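Pyridoxal kinase (Entamoeba histolytica, PDB 4S1H) probably phosphorylates pyridoxal with ATP to give pyridoxal 5'-phosphate, as a magnesium-dependent kinase of the ribokinase-like superfamily. Local coordinates at residues Leu89-Glu92 and Thr93-Arg96; Asp128-Lys131 and Glu132-Tyr136; Cys165-Leu168 and His169-Ile173. All blocks are in the same frame, centred on the assembly; numbering follows the deposited sequence.

Interaction 1 of 3, residues Leu89-Glu92 and Thr93-Arg96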
loop_
_atom_site.group_PDB
_atom_site.type_symbol
_atom_site.label_atom_id
_atom_site.label_comp_id
_atom_site.label_asym_id
_atom_site.label_seq_id
_atom_site.Cartn_x
_atom_site.Cartn_y
_atom_site.Cartn_z
ATOM N N LEU A 89 10.524 -15.804 9.943
ATOM C CA LEU A 89 10.626 -14.488 9.292
ATOM C C LEU A 89 11.277 -13.505 10.269
ATOM O O LEU A 89 11.979 -12.595 9.846
ATOM C CB LEU A 89 9.262 -13.959 8.840
ATOM C CG LEU A 89 8.471 -14.812 7.834
ATOM C CD1 LEU A 89 7.077 -14.220 7.675
ATOM C CD2 LEU A 89 9.209 -14.908 6.522
ATOM N N VAL A 90 11.060 -13.678 11.568
ATOM C CA VAL A 90 11.661 -12.788 12.528
ATOM C C VAL A 90 13.175 -12.986 12.553
ATOM O O VAL A 90 13.915 -12.006 12.564
ATOM C CB VAL A 90 11.071 -12.981 13.951
ATOM C CG1 VAL A 90 11.755 -12.067 14.969
ATOM C CG2 VAL A 90 9.565 -12.717 13.947
ATOM N N TYR A 91 13.617 -14.241 12.635
ATOM C CA TYR A 91 15.053 -14.532 12.680
ATOM C C TYR A 91 15.733 -14.084 11.386
ATOM O O TYR A 91 16.810 -13.513 11.438
ATOM C CB TYR A 91 15.343 -15.995 13.006
ATOM C CG TYR A 91 15.013 -16.338 14.451
ATOM C CD1 TYR A 91 15.637 -15.680 15.483
ATOM C CD2 TYR A 91 14.054 -17.293 14.751
ATOM C CE1 TYR A 91 15.340 -15.974 16.809
ATOM C CE2 TYR A 91 13.751 -17.600 16.069
ATOM C CZ TYR A 91 14.398 -16.927 17.079
ATOM O OH TYR A 91 14.111 -17.181 18.403
ATOM N N GLU A 92 15.079 -14.269 10.247
ATOM C CA GLU A 92 15.649 -13.764 8.994
ATOM C C GLU A 92 15.729 -12.235 8.966
ATOM O O GLU A 92 16.754 -11.667 8.552
ATOM C CB GLU A 92 14.851 -14.250 7.816
ATOM C CG GLU A 92 15.392 -13.814 6.455
ATOM C CD GLU A 92 16.855 -14.143 6.203
ATOM O OE1 GLU A 92 17.476 -15.003 6.897
ATOM O OE2 GLU A 92 17.393 -13.520 5.258
ATOM N N THR A 93 14.693 -11.578 9.475
ATOM C CA THR A 93 14.705 -10.136 9.609
ATOM C C THR A 93 15.873 -9.679 10.480
ATOM O O THR A 93 16.508 -8.672 10.175
ATOM C CB THR A 93 13.379 -9.623 10.155
ATOM O OG1 THR A 93 12.359 -9.843 9.171
ATOM C CG2 THR A 93 13.450 -8.143 10.501
ATOM N N ILE A 94 16.146 -10.372 11.582
ATOM C CA ILE A 94 17.301 -10.030 12.424
ATOM C C ILE A 94 18.571 -9.999 11.575
ATOM O O ILE A 94 19.348 -9.074 11.709
ATOM C CB ILE A 94 17.449 -10.973 13.637
ATOM C CG1 ILE A 94 16.355 -10.679 14.682
ATOM C CG2 ILE A 94 18.822 -10.851 14.292
ATOM C CD1 ILE A 94 16.177 -11.784 15.693
ATOM N N ASN A 95 18.763 -11.006 10.718
ATOM C CA ASN A 95 19.930 -11.032 9.835
ATOM C C ASN A 95 19.977 -9.809 8.948
ATOM O O ASN A 95 21.038 -9.227 8.781
ATOM C CB ASN A 95 19.948 -12.278 8.966
ATOM C CG ASN A 95 20.082 -13.559 9.751
ATOM O OD1 ASN A 95 20.715 -13.606 10.793
ATOM N ND2 ASN A 95 19.490 -14.632 9.214
ATOM N N ARG A 96 18.834 -9.438 8.388
ATOM C CA ARG A 96 18.755 -8.295 7.453
ATOM C C ARG A 96 18.977 -6.988 8.196
ATOM O O ARG A 96 19.716 -6.141 7.720
ATOM C CB ARG A 96 17.410 -8.263 6.758
ATOM C CG ARG A 96 17.116 -9.504 5.924
ATOM C CD ARG A 96 18.102 -9.737 4.808
ATOM N NE ARG A 96 17.855 -11.035 4.152
ATOM C CZ ARG A 96 18.182 -11.336 2.905
ATOM N NH1 ARG A 96 18.776 -10.441 2.134
ATOM N NH2 ARG A 96 17.908 -12.554 2.422
HETATM O O HOH W 1 18.963 -14.528 12.802
#
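The carboxylate of Glu92 is gripped at both oxygens by side chains one turn further along helix 87-100, the amide of Asn95 and the guanidinium of Arg96. OE2 lies at the edge of the guanidinium, near its plane, where NE of Arg96 meets it on its anti side at 2.8 Å and NH2 of Arg96 adds a weak bond; together they make an i to i+4 salt bridge. Above the carboxylate plane, ND2 of Asn95 donates to OE1 of Glu92 over 3.1 Å, and this oxygen lies in the amide plane of Asn95. Carboxylate and guanidinium planes are 78° apart, and OE2 alone meets the guanidinium, so this is not a coplanar two-oxygen bridge. Glu92 reaches both partners because CG is anti to the backbone N (chi1 -178°) and the chain then bends at chi2. The other end of the Asn95 amide is tied to the main chain: one water donates to OD1 of Asn95 and to O of Tyr91.

CD1 of Ile94 lies 3.9 Å from CD1 of Tyr91, oblique to the ring, the two side chains lying side by side. On the face toward helix 57-69, Thr93 folds back on its own helix. Its OG1 and N both donate to O of Leu89, each at 2.9 Å and from opposite faces of the carbonyl plane, so a buried hydroxyl is satisfied within the helix. Phe60 and Phe84 cover this side, while Ser129 and Leu133 of helix 124-133 pack on Val90 and Ile94. The helix is the crossover of the beta-alpha-beta unit 78-81, 87-100, 107-110. Because Arg96 NH2 also pairs with Asp65, its positive charge is shared between two acids, which would favour ionised carboxylates and links helix 87-100 to helix 57-69.

Interaction 2 of 3, residues Asp128-Lys131 and Glu132-Tyr136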
loop_
_atom_site.group_PDB
_atom_site.type_symbol
_atom_site.label_atom_id
_atom_site.label_comp_id
_atom_site.label_asym_id
_atom_site.label_seq_id
_atom_site.Cartn_x
_atom_site.Cartn_y
_atom_site.Cartn_z
ATOM N N ASP A 128 9.129 -15.362 21.550
ATOM C CA ASP A 128 10.532 -15.551 21.871
ATOM C C ASP A 128 11.463 -14.941 20.831
ATOM O O ASP A 128 12.485 -14.341 21.175
ATOM C CB ASP A 128 10.850 -17.038 22.075
ATOM C CG ASP A 128 10.143 -17.615 23.281
ATOM O OD1 ASP A 128 9.844 -16.856 24.234
ATOM O OD2 ASP A 128 9.871 -18.824 23.250
ATOM N N SER A 129 11.099 -15.053 19.549
ATOM C CA SER A 129 11.911 -14.468 18.499
ATOM C C SER A 129 11.852 -12.940 18.568
ATOM O O SER A 129 12.852 -12.275 18.335
ATOM C CB SER A 129 11.506 -15.004 17.111
ATOM O OG SER A 129 10.233 -14.552 16.704
ATOM N N MET A 130 10.689 -12.383 18.892
ATOM C CA MET A 130 10.567 -10.931 19.099
ATOM C C MET A 130 11.436 -10.420 20.254
ATOM O O MET A 130 11.924 -9.299 20.197
ATOM C CB MET A 130 9.114 -10.549 19.349
ATOM C CG MET A 130 8.803 -9.061 19.306
ATOM S SD MET A 130 9.167 -8.216 17.739
ATOM C CE MET A 130 8.890 -9.513 16.512
ATOM N N LYS A 131 11.610 -11.222 21.304
ATOM C CA LYS A 131 12.502 -10.835 22.397
ATOM C C LYS A 131 13.925 -10.617 21.922
ATOM O O LYS A 131 14.662 -9.797 22.517
ATOM C CB LYS A 131 12.454 -11.874 23.526
ATOM C CG LYS A 131 11.145 -11.945 24.281
ATOM C CD LYS A 131 11.217 -13.048 25.335
ATOM C CE LYS A 131 10.026 -13.023 26.272
ATOM N NZ LYS A 131 10.246 -13.916 27.442
ATOM N N GLU A 132 14.317 -11.308 20.839
ATOM C CA GLU A 132 15.628 -11.111 20.235
ATOM C C GLU A 132 15.644 -9.937 19.280
ATOM O O GLU A 132 16.568 -9.139 19.307
ATOM C CB GLU A 132 16.114 -12.390 19.542
ATOM C CG GLU A 132 16.454 -13.553 20.487
ATOM C CD GLU A 132 17.441 -13.190 21.602
ATOM O OE1 GLU A 132 18.477 -12.553 21.313
ATOM O OE2 GLU A 132 17.176 -13.536 22.776
ATOM N N LEU A 133 14.608 -9.809 18.461
ATOM C CA LEU A 133 14.548 -8.683 17.523
ATOM C C LEU A 133 14.594 -7.300 18.217
ATOM O O LEU A 133 15.269 -6.406 17.774
ATOM C CB LEU A 133 13.286 -8.783 16.637
ATOM C CG LEU A 133 13.135 -7.704 15.561
ATOM C CD1 LEU A 133 14.325 -7.670 14.616
ATOM C CD2 LEU A 133 11.852 -7.920 14.789
ATOM N N ILE A 134 13.878 -7.140 19.317
ATOM C CA ILE A 134 13.803 -5.842 19.982
ATOM C C ILE A 134 15.171 -5.335 20.441
ATOM O O ILE A 134 15.363 -4.135 20.588
ATOM C CB ILE A 134 12.802 -5.802 21.165
ATOM C CG1 ILE A 134 13.118 -6.865 22.233
ATOM C CG2 ILE A 134 11.370 -5.950 20.655
ATOM C CD1 ILE A 134 12.391 -6.677 23.549
ATOM N N LYS A 135 16.115 -6.238 20.660
ATOM C CA LYS A 135 17.434 -5.866 21.148
ATOM C C LYS A 135 18.223 -5.048 20.141
ATOM O O LYS A 135 19.197 -4.399 20.522
ATOM C CB LYS A 135 18.240 -7.095 21.572
ATOM C CG LYS A 135 17.614 -7.852 22.731
ATOM C CD LYS A 135 18.505 -9.001 23.171
ATOM C CE LYS A 135 17.863 -9.797 24.281
ATOM N NZ LYS A 135 18.701 -10.986 24.590
ATOM N N TYR A 136 17.807 -5.072 18.868
ATOM C CA TYR A 136 18.446 -4.279 17.841
ATOM C C TYR A 136 17.800 -2.904 17.624
ATOM O O TYR A 136 18.331 -2.095 16.892
ATOM C CB TYR A 136 18.492 -5.082 16.526
ATOM C CG TYR A 136 19.238 -6.400 16.690
ATOM C CD1 TYR A 136 20.632 -6.472 16.554
ATOM C CD2 TYR A 136 18.563 -7.559 17.041
ATOM C CE1 TYR A 136 21.314 -7.671 16.730
ATOM C CE2 TYR A 136 19.232 -8.757 17.223
ATOM C CZ TYR A 136 20.606 -8.817 17.070
ATOM O OH TYR A 136 21.250 -10.028 17.249
#
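Residues 128 to 136 run through the last turns of helix 124-133, where N of Leu133 bonds to O of Ser129 and N of Ile134 to O of Met130, each at 3.0 Å, before Lys135 N and Tyr136 N turn to the i-3 carbonyls of Glu132 and Leu133. Met130 and Leu133, one turn apart, form the apolar contact: CE of Met130 touches CD2 of Leu133 at 3.8 Å, with SD only slightly farther from the same methyl. With chi1 at -168° the Met130 chain leaves pointing away from its own amide nitrogen, then bends at both chi2 and chi3, which carries the thioether onward along the helix to that methyl. Nearer its root, CG of Met130 approaches CG2 of Ile134 at 4.3 Å.

Ile134 is set differently, its CG1 wedged between backbone N and carbonyl carbon (chi1 57°), which brings that atom to 3.3 Å from O of Lys131. The helix packs on the central sheet of the ribokinase-like fold: Met130, Leu133 and Ile134 all rest on Cys110 of strand 107-110, Leu133 also on Phe108. Leu150 of helix 144-151 covers Met130 and Ile134 from another side, and the Met130 side chain lies about 10 Å from a bound magnesium ion, too far to be a ligand.

Polar chains occupy the more exposed side. Glu132 and Lys135 make an i to i+3 salt bridge, weak at 3.5 Å between OE2 of Glu132 and NZ of Lys135. The stem of Lys135 runs over the helix end, its CG 3.5 Å from O of Lys131. By contrast Ser129, buried against Val90 and Tyr91 of helix 87-100, returns its hydroxyl to the helix in a hydrogen bond with O of Val126.

Interaction 3 of 3, residues Cys165-Leu168 and His169-Ile173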
loop_
_atom_site.group_PDB
_atom_site.type_symbol
_atom_site.label_atom_id
_atom_site.label_comp_id
_atom_site.label_asym_id
_atom_site.label_seq_id
_atom_site.Cartn_x
_atom_site.Cartn_y
_atom_site.Cartn_z
ATOM N N CYS A 165 10.041 -1.882 31.903
ATOM C CA CYS A 165 10.944 -1.131 30.992
ATOM C C CYS A 165 12.388 -1.286 31.450
ATOM O O CYS A 165 13.291 -1.402 30.628
ATOM C CB CYS A 165 10.592 0.353 30.934
ATOM S SG CYS A 165 9.118 0.699 29.944
ATOM N N HIS A 166 12.608 -1.273 32.755
ATOM C CA HIS A 166 13.962 -1.475 33.268
ATOM C C HIS A 166 14.630 -2.720 32.659
ATOM O O HIS A 166 15.785 -2.663 32.179
ATOM C CB HIS A 166 13.927 -1.536 34.784
ATOM C CG HIS A 166 15.258 -1.824 35.404
ATOM N ND1 HIS A 166 16.255 -0.871 35.469
ATOM C CD2 HIS A 166 15.791 -2.972 35.884
ATOM C CE1 HIS A 166 17.326 -1.400 36.034
ATOM N NE2 HIS A 166 17.073 -2.673 36.297
ATOM N N ILE A 167 13.885 -3.825 32.644
ATOM C CA ILE A 167 14.412 -5.106 32.208
ATOM C C ILE A 167 14.925 -4.953 30.764
ATOM O O ILE A 167 16.031 -5.380 30.419
ATOM C CB ILE A 167 13.323 -6.208 32.234
ATOM C CG1 ILE A 167 12.851 -6.516 33.679
ATOM C CG2 ILE A 167 13.796 -7.472 31.546
ATOM C CD1 ILE A 167 13.899 -7.097 34.598
ATOM N N LEU A 168 14.142 -4.267 29.955
ATOM C CA LEU A 168 14.511 -4.092 28.548
ATOM C C LEU A 168 15.625 -3.083 28.336
ATOM O O LEU A 168 16.478 -3.294 27.470
ATOM C CB LEU A 168 13.280 -3.717 27.730
ATOM C CG LEU A 168 12.184 -4.764 27.758
ATOM C CD1 LEU A 168 11.107 -4.310 26.769
ATOM C CD2 LEU A 168 12.646 -6.181 27.428
ATOM N N HIS A 169 15.602 -1.981 29.070
ATOM C CA HIS A 169 16.710 -1.035 29.061
ATOM C C HIS A 169 18.037 -1.688 29.480
ATOM O O HIS A 169 19.068 -1.385 28.904
ATOM C CB HIS A 169 16.475 0.150 29.970
ATOM C CG HIS A 169 15.366 1.063 29.549
ATOM N ND1 HIS A 169 15.214 1.527 28.265
ATOM C CD2 HIS A 169 14.387 1.651 30.282
ATOM C CE1 HIS A 169 14.169 2.338 28.216
ATOM N NE2 HIS A 169 13.666 2.443 29.438
ATOM N N GLU A 170 18.004 -2.587 30.468
ATOM C CA GLU A 170 19.220 -3.326 30.880
ATOM C C GLU A 170 19.778 -4.207 29.745
ATOM O O GLU A 170 20.964 -4.468 29.723
ATOM C CB GLU A 170 18.947 -4.164 32.114
ATOM C CG GLU A 170 18.788 -3.310 33.354
ATOM C CD GLU A 170 20.110 -2.795 33.901
ATOM O OE1 GLU A 170 20.758 -3.530 34.685
ATOM O OE2 GLU A 170 20.482 -1.638 33.570
ATOM N N GLN A 171 18.909 -4.654 28.835
ATOM C CA GLN A 171 19.315 -5.379 27.609
ATOM C C GLN A 171 19.869 -4.473 26.524
ATOM O O GLN A 171 20.265 -4.952 25.437
ATOM C CB GLN A 171 18.136 -6.149 27.031
ATOM C CG GLN A 171 17.577 -7.245 27.905
ATOM C CD GLN A 171 16.262 -7.783 27.383
ATOM O OE1 GLN A 171 15.845 -7.466 26.251
ATOM N NE2 GLN A 171 15.583 -8.572 28.197
ATOM N N GLY A 172 19.807 -3.166 26.761
ATOM C CA GLY A 172 20.357 -2.189 25.834
ATOM C C GLY A 172 19.355 -1.341 25.063
ATOM O O GLY A 172 19.791 -0.421 24.380
ATOM N N ILE A 173 18.048 -1.562 25.210
ATOM C CA ILE A 173 17.047 -0.828 24.389
ATOM C C ILE A 173 16.958 0.628 24.856
ATOM O O ILE A 173 16.609 0.879 26.002
ATOM C CB ILE A 173 15.665 -1.487 24.414
ATOM C CG1 ILE A 173 15.788 -2.897 23.789
ATOM C CG2 ILE A 173 14.646 -0.625 23.658
ATOM C CD1 ILE A 173 14.626 -3.824 24.049
#
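His169 lies back against Cys165, one turn earlier in helix 158-170, and its side chain ties the helix end to the chain that follows. CB rests over the carbonyl oxygens of Cys165 and His166, 3.6 Å from each. CG and CD2 lie obliquely beside O of Cys165, CD2 at 3.3 Å, although that oxygen already takes the nearly straight bond from N of His169 (177°). At the tip the nitrogens part: NE2 lies 4.0 Å from CB of Cys165 and bonds to the hydroxyl of Ser192, while ND1 donates to O of Ile173 at 2.7 Å, the acceptor in the ring plane. A ring bonded at both nitrogens is fixed in its rotation.

The helix ends in a Schellman motif. Gly172, with positive phi (109°), lets N of Ile173 reach back to O of Leu168 at 3.3 Å and N of Gly172 bond to O of His169. The turn returns CD1 of Ile173 to CB of Leu168. On the outer face CG of Glu170 stands over one face of the His166 ring, 3.7 Å from its centroid, a CH-pi contact; OE1 of Glu170 stays 4.1 Å from NE2 of His166, close enough for some attraction should the histidine be charged.

Inward, Cys165, Leu168 and His169 pack on Ile176 of strand 175-183, Cys165 and Leu168 also on Leu147 of helix 144-151. Past the helix end, Ile173 leads toward that strand and leans on Ile134.

In the fold
All three are local contacts, interaction 1 within helix 87-100, the other two running over the C-terminal ends of helices 124-133 and 158-170. Interactions 1 and 2 lie on neighbouring helices that pack directly, Ile94 also reaching Tyr136. Interaction 2 bridges onward to interaction 3, Ile134 meeting Leu168 and Ile173, whereas interactions 1 and 3 do not touch. Interaction 1 is the most buried as a whole, yet charged along one flank; interaction 2 is chiefly apolar, against strand 107-110, with a weak ion pair on its more exposed side; interaction 3 relies on histidine and main-chain bonds to close its helix before strand 175-183.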